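PDB 3BWT: protein PUF4 from Saccharomyces cerevisiae, which binds messenger RNA through a single-stranded-RNA-binding domain of eight Pumilio repeats, the part present in this chain. Local coordinates for residues H86-P94 against Y123-G133. Residues are numbered along the deposited sequence; the frame is centred on the assembly and turned at random.
Sequences HFVEISLNP and YTVQLSKDLNG
The side-chain amide of N132 reaches across to L92, where its ND2 donates to the backbone O of L92 over 2.6 Å. The N-H points nearly straight at its acceptor (162°), and the oxygen lies close to the plane of the amide, although the donor stands well above the plane of the L92 carbonyl. CG beside the backbone N (chi1 -63°) swings the N132 amide to this oxygen. P94 flanks the same amide, its ring crossing beside ND2. N132 CB packs 3.2 Å from S91 O. At the other end of the contact V88 lies over the Y123 ring: CG2 sits over one face, 3.5 Å from the centroid, in a CH-pi contact displaced toward the CB side of the ring. V88 CG1, anti to the backbone N, is directed instead to the amide oxygen of the extended Q126. Between these ends L127 fills the middle, CD1 against S91 OG at 3.8 Å and CD2 against L92 CD2 at 4.0 Å.

In the second shell, S91 OG is turned back onto F87 O, which also accepts S91 N from its opposite face. D130 OD1 takes a weak bond from N132 N, a capping bond at the turn into helix 133-143, and N132 O accepts from T97 OG1. Shortening N132 to an alanine removes the amide, and L92 O would probably lose this donor while a gap opens beside P94. Behind the contact, F87 and L127 both pack on L120 of helix 110-120.

The two short helices run almost parallel (12°), equivalent elements of Pumilio repeats 3 and 4 stacked side by side in the curved PUF superhelix. The chemistry implies a divided joint: apolar packing spaces the helices, while a single directional amide bond probably helps link the turns that follow them.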
ATOM      1  N   HIS A  86     -18.148  12.412  11.935  1.00 17.45           N
ATOM      2  CA  HIS A  86     -18.541  11.028  11.762  1.00 17.31           C
ATOM      3  C   HIS A  86     -17.596  10.287  10.829  1.00 17.76           C
ATOM      4  O   HIS A  86     -17.956   9.283  10.224  1.00 16.23           O
ATOM      5  CB  HIS A  86     -19.966  10.972  11.243  1.00 17.20           C
ATOM      6  CG  HIS A  86     -20.939  11.656  12.139  1.00 17.96           C
ATOM      7  ND1 HIS A  86     -21.388  12.938  11.908  1.00 19.36           N
ATOM      8  CD2 HIS A  86     -21.518  11.254  13.292  1.00 17.85           C
ATOM      9  CE1 HIS A  86     -22.220  13.287  12.872  1.00 18.46           C
ATOM     10  NE2 HIS A  86     -22.318  12.282  13.721  1.00 17.16           N
ATOM     11  N   PHE A  87     -16.376  10.791  10.729  1.00 17.49           N
ATOM     12  CA  PHE A  87     -15.417  10.241   9.794  1.00 17.73           C
ATOM     13  C   PHE A  87     -15.079   8.789  10.091  1.00 17.72           C
ATOM     14  O   PHE A  87     -14.890   8.008   9.167  1.00 19.01           O
ATOM     15  CB  PHE A  87     -14.162  11.108   9.747  1.00 17.81           C
ATOM     16  CG  PHE A  87     -14.251  12.224   8.763  1.00 17.35           C
ATOM     17  CD1 PHE A  87     -15.424  12.439   8.056  1.00 17.41           C
ATOM     18  CD2 PHE A  87     -13.178  13.068   8.553  1.00 17.18           C
ATOM     19  CE1 PHE A  87     -15.518  13.474   7.142  1.00 17.82           C
ATOM     20  CE2 PHE A  87     -13.265  14.104   7.651  1.00 17.13           C
ATOM     21  CZ  PHE A  87     -14.438  14.313   6.942  1.00 17.50           C
ATOM     22  N   VAL A  88     -15.015   8.420  11.367  1.00 17.68           N
ATOM     23  CA  VAL A  88     -14.715   7.036  11.730  1.00 17.51           C
ATOM     24  C   VAL A  88     -15.814   6.111  11.225  1.00 17.53           C
ATOM     25  O   VAL A  88     -15.553   5.104  10.574  1.00 17.58           O
ATOM     26  CB  VAL A  88     -14.548   6.851  13.259  1.00 17.08           C
ATOM     27  CG1 VAL A  88     -14.617   5.390  13.625  1.00 16.23           C
ATOM     28  CG2 VAL A  88     -13.233   7.452  13.725  1.00 17.29           C
ATOM     29  N   GLU A  89     -17.052   6.467  11.532  1.00 18.51           N
ATOM     30  CA  GLU A  89     -18.189   5.692  11.080  1.00 18.25           C
ATOM     31  C   GLU A  89     -18.163   5.546   9.565  1.00 17.04           C
ATOM     32  O   GLU A  89     -18.394   4.463   9.034  1.00 16.23           O
ATOM     33  CB  GLU A  89     -19.487   6.369  11.510  1.00 18.78           C
ATOM     34  CG  GLU A  89     -20.729   5.683  10.987  1.00 18.19           C
ATOM     35  CD  GLU A  89     -21.969   6.526  11.146  1.00 24.60           C
ATOM     36  OE1 GLU A  89     -21.941   7.534  11.903  1.00 24.50           O
ATOM     37  OE2 GLU A  89     -22.972   6.173  10.500  1.00 24.67           O
ATOM     38  N   ILE A  90     -17.882   6.646   8.877  1.00 16.96           N
ATOM     39  CA  ILE A  90     -17.896   6.673   7.422  1.00 16.23           C
ATOM     40  C   ILE A  90     -16.748   5.861   6.836  1.00 16.23           C
ATOM     41  O   ILE A  90     -16.929   5.146   5.858  1.00 16.23           O
ATOM     42  CB  ILE A  90     -17.838   8.114   6.891  1.00 17.21           C
ATOM     43  CG1 ILE A  90     -18.993   8.938   7.465  1.00 16.61           C
ATOM     44  CG2 ILE A  90     -17.879   8.133   5.378  1.00 16.23           C
ATOM     45  CD1 ILE A  90     -18.920  10.403   7.137  1.00 16.23           C
ATOM     46  N   SER A  91     -15.575   5.967   7.448  1.00 16.23           N
ATOM     47  CA  SER A  91     -14.381   5.275   6.979  1.00 16.23           C
ATOM     48  C   SER A  91     -14.436   3.758   7.158  1.00 21.26           C
ATOM     49  O   SER A  91     -13.777   3.024   6.421  1.00 22.35           O
ATOM     50  CB  SER A  91     -13.145   5.809   7.695  1.00 16.23           C
ATOM     51  OG  SER A  91     -12.897   7.155   7.349  1.00 16.23           O
ATOM     52  N   LEU A  92     -15.203   3.289   8.141  1.00 17.06           N
ATOM     53  CA  LEU A  92     -15.310   1.864   8.398  1.00 16.23           C
ATOM     54  C   LEU A  92     -16.252   1.194   7.401  1.00 16.23           C
ATOM     55  O   LEU A  92     -16.163  -0.014   7.168  1.00 16.23           O
ATOM     56  CB  LEU A  92     -15.777   1.606   9.829  1.00 16.23           C
ATOM     57  CG  LEU A  92     -14.853   2.040  10.966  1.00 19.18           C
ATOM     58  CD1 LEU A  92     -15.329   1.423  12.274  1.00 17.95           C
ATOM     59  CD2 LEU A  92     -13.399   1.661  10.704  1.00 16.23           C
ATOM     60  N   ASN A  93     -17.125   1.997   6.804  1.00 16.23           N
ATOM     61  CA  ASN A  93     -18.133   1.535   5.854  1.00 16.23           C
ATOM     62  C   ASN A  93     -17.560   1.368   4.446  1.00 17.80           C
ATOM     63  O   ASN A  93     -16.796   2.213   3.970  1.00 16.23           O
ATOM     64  CB  ASN A  93     -19.305   2.532   5.850  1.00 16.89           C
ATOM     65  CG  ASN A  93     -20.394   2.182   4.846  1.00 17.55           C
ATOM     66  OD1 ASN A  93     -20.262   2.426   3.648  1.00 16.23           O
ATOM     67  ND2 ASN A  93     -21.497   1.654   5.345  1.00 16.23           N
ATOM     68  N   PRO A  94     -17.931   0.275   3.768  1.00 17.11           N
ATOM     69  CA  PRO A  94     -17.377  -0.003   2.440  1.00 17.11           C
ATOM     70  C   PRO A  94     -17.663   1.141   1.464  1.00 17.54           C
ATOM     71  O   PRO A  94     -16.861   1.394   0.570  1.00 17.93           O
ATOM     72  CB  PRO A  94     -18.133  -1.260   1.995  1.00 17.18           C
ATOM     73  CG  PRO A  94     -18.869  -1.744   3.173  1.00 16.23           C
ATOM     74  CD  PRO A  94     -19.065  -0.600   4.088  1.00 16.23           C
ATOM     75  N   TYR A 123      -7.786   9.326  15.122  1.00 20.49           N
ATOM     76  CA  TYR A 123      -8.117   7.937  14.828  1.00 18.89           C
ATOM     77  C   TYR A 123      -7.173   7.267  13.840  1.00 18.26           C
ATOM     78  O   TYR A 123      -7.493   6.230  13.278  1.00 18.70           O
ATOM     79  CB  TYR A 123      -9.552   7.860  14.311  1.00 18.52           C
ATOM     80  CG  TYR A 123     -10.486   8.730  15.107  1.00 19.75           C
ATOM     81  CD1 TYR A 123     -10.891   8.362  16.385  1.00 18.16           C
ATOM     82  CD2 TYR A 123     -10.946   9.928  14.591  1.00 19.00           C
ATOM     83  CE1 TYR A 123     -11.728   9.163  17.116  1.00 17.33           C
ATOM     84  CE2 TYR A 123     -11.778  10.729  15.310  1.00 18.29           C
ATOM     85  CZ  TYR A 123     -12.168  10.349  16.572  1.00 18.67           C
ATOM     86  OH  TYR A 123     -13.011  11.171  17.278  1.00 20.90           O
ATOM     87  N   THR A 124      -5.996   7.840  13.650  1.00 18.59           N
ATOM     88  CA  THR A 124      -5.119   7.410  12.565  1.00 19.18           C
ATOM     89  C   THR A 124      -4.735   5.921  12.568  1.00 18.69           C
ATOM     90  O   THR A 124      -4.775   5.270  11.525  1.00 19.10           O
ATOM     91  CB  THR A 124      -3.859   8.274  12.500  1.00 19.60           C
ATOM     92  OG1 THR A 124      -4.241   9.650  12.396  1.00 20.83           O
ATOM     93  CG2 THR A 124      -3.002   7.876  11.294  1.00 20.59           C
ATOM     94  N   VAL A 125      -4.353   5.382  13.718  1.00 17.44           N
ATOM     95  CA  VAL A 125      -3.985   3.971  13.768  1.00 18.19           C
ATOM     96  C   VAL A 125      -5.187   3.085  13.446  1.00 18.33           C
ATOM     97  O   VAL A 125      -5.118   2.208  12.584  1.00 17.50           O
ATOM     98  CB  VAL A 125      -3.421   3.565  15.139  1.00 17.45           C
ATOM     99  CG1 VAL A 125      -3.434   2.077  15.263  1.00 18.44           C
ATOM    100  CG2 VAL A 125      -2.010   4.093  15.311  1.00 20.35           C
ATOM    101  N   GLN A 126      -6.292   3.327  14.147  1.00 19.29           N
ATOM    102  CA  GLN A 126      -7.504   2.556  13.946  1.00 17.13           C
ATOM    103  C   GLN A 126      -7.853   2.442  12.466  1.00 17.17           C
ATOM    104  O   GLN A 126      -8.148   1.347  11.975  1.00 17.00           O
ATOM    105  CB  GLN A 126      -8.659   3.175  14.726  1.00 16.97           C
ATOM    106  CG  GLN A 126     -10.015   2.535  14.449  1.00 17.80           C
ATOM    107  CD  GLN A 126     -11.143   3.181  15.260  1.00 24.01           C
ATOM    108  OE1 GLN A 126     -12.259   2.661  15.318  1.00 22.96           O
ATOM    109  NE2 GLN A 126     -10.848   4.315  15.893  1.00 20.78           N
ATOM    110  N   LEU A 127      -7.817   3.573  11.763  1.00 17.41           N
ATOM    111  CA  LEU A 127      -8.174   3.607  10.353  1.00 16.23           C
ATOM    112  C   LEU A 127      -7.097   3.002   9.482  1.00 17.54           C
ATOM    113  O   LEU A 127      -7.398   2.276   8.537  1.00 18.27           O
ATOM    114  CB  LEU A 127      -8.471   5.021   9.901  1.00 17.20           C
ATOM    115  CG  LEU A 127      -9.621   5.664  10.661  1.00 16.81           C
ATOM    116  CD1 LEU A 127     -10.072   6.923   9.944  1.00 16.57           C
ATOM    117  CD2 LEU A 127     -10.769   4.676  10.792  1.00 17.08           C
ATOM    118  N   SER A 128      -5.840   3.288   9.799  1.00 17.50           N
ATOM    119  CA  SER A 128      -4.735   2.624   9.117  1.00 17.69           C
ATOM    120  C   SER A 128      -4.887   1.102   9.175  1.00 18.53           C
ATOM    121  O   SER A 128      -4.537   0.393   8.222  1.00 19.19           O
ATOM    122  CB  SER A 128      -3.390   3.041   9.713  1.00 17.03           C
ATOM    123  OG  SER A 128      -3.097   4.397   9.423  1.00 17.10           O
ATOM    124  N   LYS A 129      -5.418   0.601  10.285  1.00 16.79           N
ATOM    125  CA  LYS A 129      -5.525  -0.838  10.478  1.00 17.24           C
ATOM    126  C   LYS A 129      -6.820  -1.410   9.944  1.00 16.23           C
ATOM    127  O   LYS A 129      -6.997  -2.615   9.958  1.00 16.60           O
ATOM    128  CB  LYS A 129      -5.394  -1.221  11.951  1.00 17.62           C
ATOM    129  CG  LYS A 129      -3.997  -1.155  12.526  1.00 18.22           C
ATOM    130  CD  LYS A 129      -4.018  -1.652  13.967  1.00 18.31           C
ATOM    131  CE  LYS A 129      -2.684  -1.422  14.646  1.00 43.27           C
ATOM    132  NZ  LYS A 129      -2.630  -2.068  15.985  1.00 43.33           N
ATOM    133  N   ASP A 130      -7.718  -0.564   9.460  1.00 16.23           N
ATOM    134  CA  ASP A 130      -9.028  -1.047   9.022  1.00 17.38           C
ATOM    135  C   ASP A 130      -9.117  -1.349   7.519  1.00 17.25           C
ATOM    136  O   ASP A 130      -8.619  -0.588   6.691  1.00 16.23           O
ATOM    137  CB  ASP A 130     -10.132  -0.050   9.414  1.00 17.20           C
ATOM    138  CG  ASP A 130     -11.522  -0.590   9.149  1.00 16.23           C
ATOM    139  OD1 ASP A 130     -11.627  -1.724   8.650  1.00 16.23           O
ATOM    140  OD2 ASP A 130     -12.504   0.122   9.450  1.00 16.23           O
ATOM    141  N   LEU A 131      -9.790  -2.450   7.189  1.00 17.02           N
ATOM    142  CA  LEU A 131      -9.984  -2.893   5.810  1.00 16.23           C
ATOM    143  C   LEU A 131     -10.538  -1.810   4.889  1.00 17.46           C
ATOM    144  O   LEU A 131     -10.170  -1.735   3.717  1.00 17.88           O
ATOM    145  CB  LEU A 131     -10.911  -4.098   5.785  1.00 16.23           C
ATOM    146  CG  LEU A 131     -11.526  -4.452   4.438  1.00 16.23           C
ATOM    147  CD1 LEU A 131     -10.474  -4.993   3.489  1.00 16.23           C
ATOM    148  CD2 LEU A 131     -12.631  -5.463   4.644  1.00 16.23           C
ATOM    149  N   ASN A 132     -11.438  -0.984   5.411  1.00 17.37           N
ATOM    150  CA  ASN A 132     -11.980   0.140   4.649  1.00 17.56           C
ATOM    151  C   ASN A 132     -11.283   1.462   4.986  1.00 17.30           C
ATOM    152  O   ASN A 132     -11.079   2.315   4.123  1.00 17.56           O
ATOM    153  CB  ASN A 132     -13.486   0.263   4.875  1.00 16.23           C
ATOM    154  CG  ASN A 132     -14.253  -0.950   4.372  1.00 21.15           C
ATOM    155  OD1 ASN A 132     -13.959  -1.473   3.293  1.00 22.62           O
ATOM    156  ND2 ASN A 132     -15.238  -1.407   5.148  1.00 16.23           N
ATOM    157  N   GLY A 133     -10.897   1.614   6.244  1.00 16.96           N
ATOM    158  CA  GLY A 133     -10.351   2.864   6.723  1.00 17.42           C
ATOM    159  C   GLY A 133      -9.001   3.226   6.152  1.00 17.36           C
ATOM    160  O   GLY A 133      -8.703   4.406   5.963  1.00 17.67           O
TER